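Local coordinates for KaiC domain-containing protein (Pyrococcus horikoshii, PDB 2ZTS), which probably binds ATP as a KaiC-like member of the P-loop NTPases, and holds ADP and magnesium in the crystal, at residues F64-E69 against I94-G99. Numbering follows the deposited sequence.
Sequences FVTLEE and IAIVDG
Phe64 pairs with Ile96 and Val65 with Val97 where strands 62-66 and 94-97 run parallel, the latter the outermost strand at this end of the chain's large sheet. Three backbone bonds cross between 64-69 and 94-99. Phe64 N donates to Ala95 O at 2.9 Å, Val97 N returns a nearly straight bond (167°) to Phe64 O, and Thr66 N reaches Val97 O at 2.8 Å. CA-H...O contacts supplement these, the last from Asp98 CA to Thr66 O at 3.2 Å, just where the regular pairing ends.

The apolar side chains divide between the two faces. Val65 sets CG2 4.3 Å from Val97 CB, on the face where Val65 also meets Phe123 and Ile127 of helix 120-134. On the other, Thr66 and Ile96 lie alongside, methyl to methyl, CG2 to CG2 at 4.1 Å, while the edge of the Phe64 ring faces Thr66 CB. Helix 71-79 covers Phe64 and Ile96, as fits a beta-alpha-beta crossover.

The polar work falls to the turn. With OG1 of Thr66 opposite its own N (chi1 172°), the hydroxyl swings forward to accept Glu69 N at 3.2 Å, an ST motif, with a weak second bond from Glu68 N. A valine here would probably keep the methyl packing but leave Glu69 N without this acceptor, freeing the turn to shift. Asp98 CB sits 3.7 Å from Thr66 O, its carboxylate gripping Ser101 N and Ala71 N.

Backbone bonds thus fix the strand end, and the threonine hydroxyl probably helps to hold the turn that brings the side chain of Glu69 to about 6 Å from the bound magnesium.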
ATOM      1  N   PHE C  64      20.932  24.403 -19.512  1.00 24.96           N
ATOM      2  CA  PHE C  64      19.666  23.820 -19.197  1.00 24.56           C
ATOM      3  C   PHE C  64      19.537  22.551 -19.981  1.00 24.76           C
ATOM      4  O   PHE C  64      19.428  22.573 -21.216  1.00 23.47           O
ATOM      5  CB  PHE C  64      18.578  24.822 -19.513  1.00 25.68           C
ATOM      6  CG  PHE C  64      17.226  24.479 -18.938  1.00 23.65           C
ATOM      7  CD1 PHE C  64      16.689  25.256 -17.950  1.00 22.41           C
ATOM      8  CD2 PHE C  64      16.469  23.411 -19.453  1.00 25.14           C
ATOM      9  CE1 PHE C  64      15.452  24.947 -17.392  1.00 24.25           C
ATOM     10  CE2 PHE C  64      15.218  23.097 -18.917  1.00 24.34           C
ATOM     11  CZ  PHE C  64      14.700  23.894 -17.880  1.00 23.10           C
ATOM     12  N   VAL C  65      19.563  21.417 -19.277  1.00 24.51           N
ATOM     13  CA  VAL C  65      19.407  20.122 -19.927  1.00 25.23           C
ATOM     14  C   VAL C  65      17.942  19.765 -19.769  1.00 26.57           C
ATOM     15  O   VAL C  65      17.447  19.810 -18.652  1.00 27.08           O
ATOM     16  CB  VAL C  65      20.220  19.072 -19.242  1.00 25.81           C
ATOM     17  CG1 VAL C  65      20.020  17.722 -19.850  1.00 25.38           C
ATOM     18  CG2 VAL C  65      21.716  19.484 -19.153  1.00 26.44           C
ATOM     19  N   THR C  66      17.253  19.408 -20.862  1.00 27.15           N
ATOM     20  CA  THR C  66      15.904  18.932 -20.790  1.00 28.33           C
ATOM     21  C   THR C  66      15.594  17.682 -21.605  1.00 29.55           C
ATOM     22  O   THR C  66      15.949  17.575 -22.756  1.00 29.03           O
ATOM     23  CB  THR C  66      14.921  20.099 -21.124  1.00 29.54           C
ATOM     24  OG1 THR C  66      13.582  19.599 -21.251  1.00 31.41           O
ATOM     25  CG2 THR C  66      15.251  20.820 -22.401  1.00 28.31           C
ATOM     26  N   LEU C  67      14.947  16.712 -20.967  1.00 30.50           N
ATOM     27  CA  LEU C  67      14.399  15.543 -21.660  1.00 30.96           C
ATOM     28  C   LEU C  67      12.872  15.521 -21.517  1.00 30.39           C
ATOM     29  O   LEU C  67      12.196  14.575 -21.909  1.00 31.01           O
ATOM     30  CB  LEU C  67      15.082  14.275 -21.065  1.00 31.67           C
ATOM     31  CG  LEU C  67      16.242  13.536 -21.768  1.00 33.61           C
ATOM     32  CD1 LEU C  67      16.714  14.081 -23.115  1.00 33.48           C
ATOM     33  CD2 LEU C  67      17.396  13.336 -20.845  1.00 35.45           C
ATOM     34  N   GLU C  68      12.309  16.569 -20.924  1.00 31.46           N
ATOM     35  CA  GLU C  68      10.856  16.756 -20.840  1.00 30.83           C
ATOM     36  C   GLU C  68      10.281  17.414 -22.106  1.00 31.29           C
ATOM     37  O   GLU C  68       9.123  17.247 -22.488  1.00 28.64           O
ATOM     38  CB  GLU C  68      10.549  17.684 -19.665  1.00 31.62           C
ATOM     39  CG  GLU C  68      10.921  17.149 -18.281  1.00 33.64           C
ATOM     40  CD  GLU C  68       9.732  16.582 -17.457  1.00 33.61           C
ATOM     41  OE1 GLU C  68       8.555  16.951 -17.752  1.00 35.24           O
ATOM     42  OE2 GLU C  68       9.988  15.803 -16.482  1.00 27.41           O
ATOM     43  N   GLU C  69      11.074  18.241 -22.751  1.00 31.29           N
ATOM     44  CA  GLU C  69      10.559  18.924 -23.932  1.00 32.77           C
ATOM     45  C   GLU C  69      11.700  19.241 -24.918  1.00 32.99           C
ATOM     46  O   GLU C  69      12.871  18.984 -24.626  1.00 33.01           O
ATOM     47  CB  GLU C  69       9.807  20.186 -23.481  1.00 33.07           C
ATOM     48  CG  GLU C  69      10.655  21.209 -22.773  1.00 35.32           C
ATOM     49  CD  GLU C  69       9.838  22.297 -22.099  1.00 38.65           C
ATOM     50  OE1 GLU C  69       8.882  22.774 -22.746  1.00 41.52           O
ATOM     51  OE2 GLU C  69      10.157  22.650 -20.922  1.00 37.10           O
ATOM     52  N   ILE C  94      24.135  30.872 -22.603  1.00 33.19           N
ATOM     53  CA  ILE C  94      23.248  29.755 -22.278  1.00 32.46           C
ATOM     54  C   ILE C  94      23.345  28.706 -23.316  1.00 30.49           C
ATOM     55  O   ILE C  94      23.387  29.004 -24.484  1.00 30.38           O
ATOM     56  CB  ILE C  94      21.771  30.214 -22.194  1.00 33.24           C
ATOM     57  CG1 ILE C  94      21.559  31.179 -21.056  1.00 34.37           C
ATOM     58  CG2 ILE C  94      20.813  29.014 -22.024  1.00 33.27           C
ATOM     59  CD1 ILE C  94      20.077  31.683 -20.971  1.00 34.34           C
ATOM     60  N   ALA C  95      23.367  27.459 -22.907  1.00 28.63           N
ATOM     61  CA  ALA C  95      23.112  26.362 -23.838  1.00 27.65           C
ATOM     62  C   ALA C  95      21.923  25.560 -23.366  1.00 28.00           C
ATOM     63  O   ALA C  95      21.726  25.358 -22.137  1.00 27.16           O
ATOM     64  CB  ALA C  95      24.316  25.491 -23.944  1.00 27.48           C
ATOM     65  N   ILE C  96      21.140  25.079 -24.343  1.00 27.92           N
ATOM     66  CA  ILE C  96      20.030  24.165 -24.097  1.00 27.41           C
ATOM     67  C   ILE C  96      20.401  22.859 -24.735  1.00 28.40           C
ATOM     68  O   ILE C  96      20.719  22.821 -25.937  1.00 28.19           O
ATOM     69  CB  ILE C  96      18.663  24.640 -24.664  1.00 26.56           C
ATOM     70  CG1 ILE C  96      18.212  25.952 -24.021  1.00 25.69           C
ATOM     71  CG2 ILE C  96      17.601  23.526 -24.413  1.00 26.18           C
ATOM     72  CD1 ILE C  96      17.008  26.704 -24.759  1.00 26.67           C
ATOM     73  N   VAL C  97      20.383  21.803 -23.908  1.00 27.53           N
ATOM     74  CA  VAL C  97      20.662  20.441 -24.314  1.00 27.68           C
ATOM     75  C   VAL C  97      19.397  19.604 -24.198  1.00 27.50           C
ATOM     76  O   VAL C  97      18.949  19.266 -23.067  1.00 25.92           O
ATOM     77  CB  VAL C  97      21.708  19.822 -23.394  1.00 27.63           C
ATOM     78  CG1 VAL C  97      21.940  18.398 -23.776  1.00 26.29           C
ATOM     79  CG2 VAL C  97      23.040  20.645 -23.392  1.00 27.15           C
ATOM     80  N   ASP C  98      18.860  19.181 -25.335  1.00 28.10           N
ATOM     81  CA  ASP C  98      17.587  18.456 -25.322  1.00 28.97           C
ATOM     82  C   ASP C  98      17.603  16.947 -25.716  1.00 31.75           C
ATOM     83  O   ASP C  98      16.555  16.385 -26.000  1.00 31.82           O
ATOM     84  CB  ASP C  98      16.506  19.297 -26.031  1.00 28.81           C
ATOM     85  CG  ASP C  98      16.677  19.349 -27.550  1.00 28.36           C
ATOM     86  OD1 ASP C  98      17.663  18.790 -28.090  1.00 27.81           O
ATOM     87  OD2 ASP C  98      15.850  19.936 -28.267  1.00 29.43           O
ATOM     88  N   GLY C  99      18.744  16.293 -25.925  1.00 34.12           N
ATOM     89  CA  GLY C  99      19.400  16.265 -27.213  1.00 38.01           C
ATOM     90  C   GLY C  99      18.596  15.122 -27.878  1.00 39.60           C
ATOM     91  O   GLY C  99      18.792  13.898 -27.544  1.00 40.93           O
TER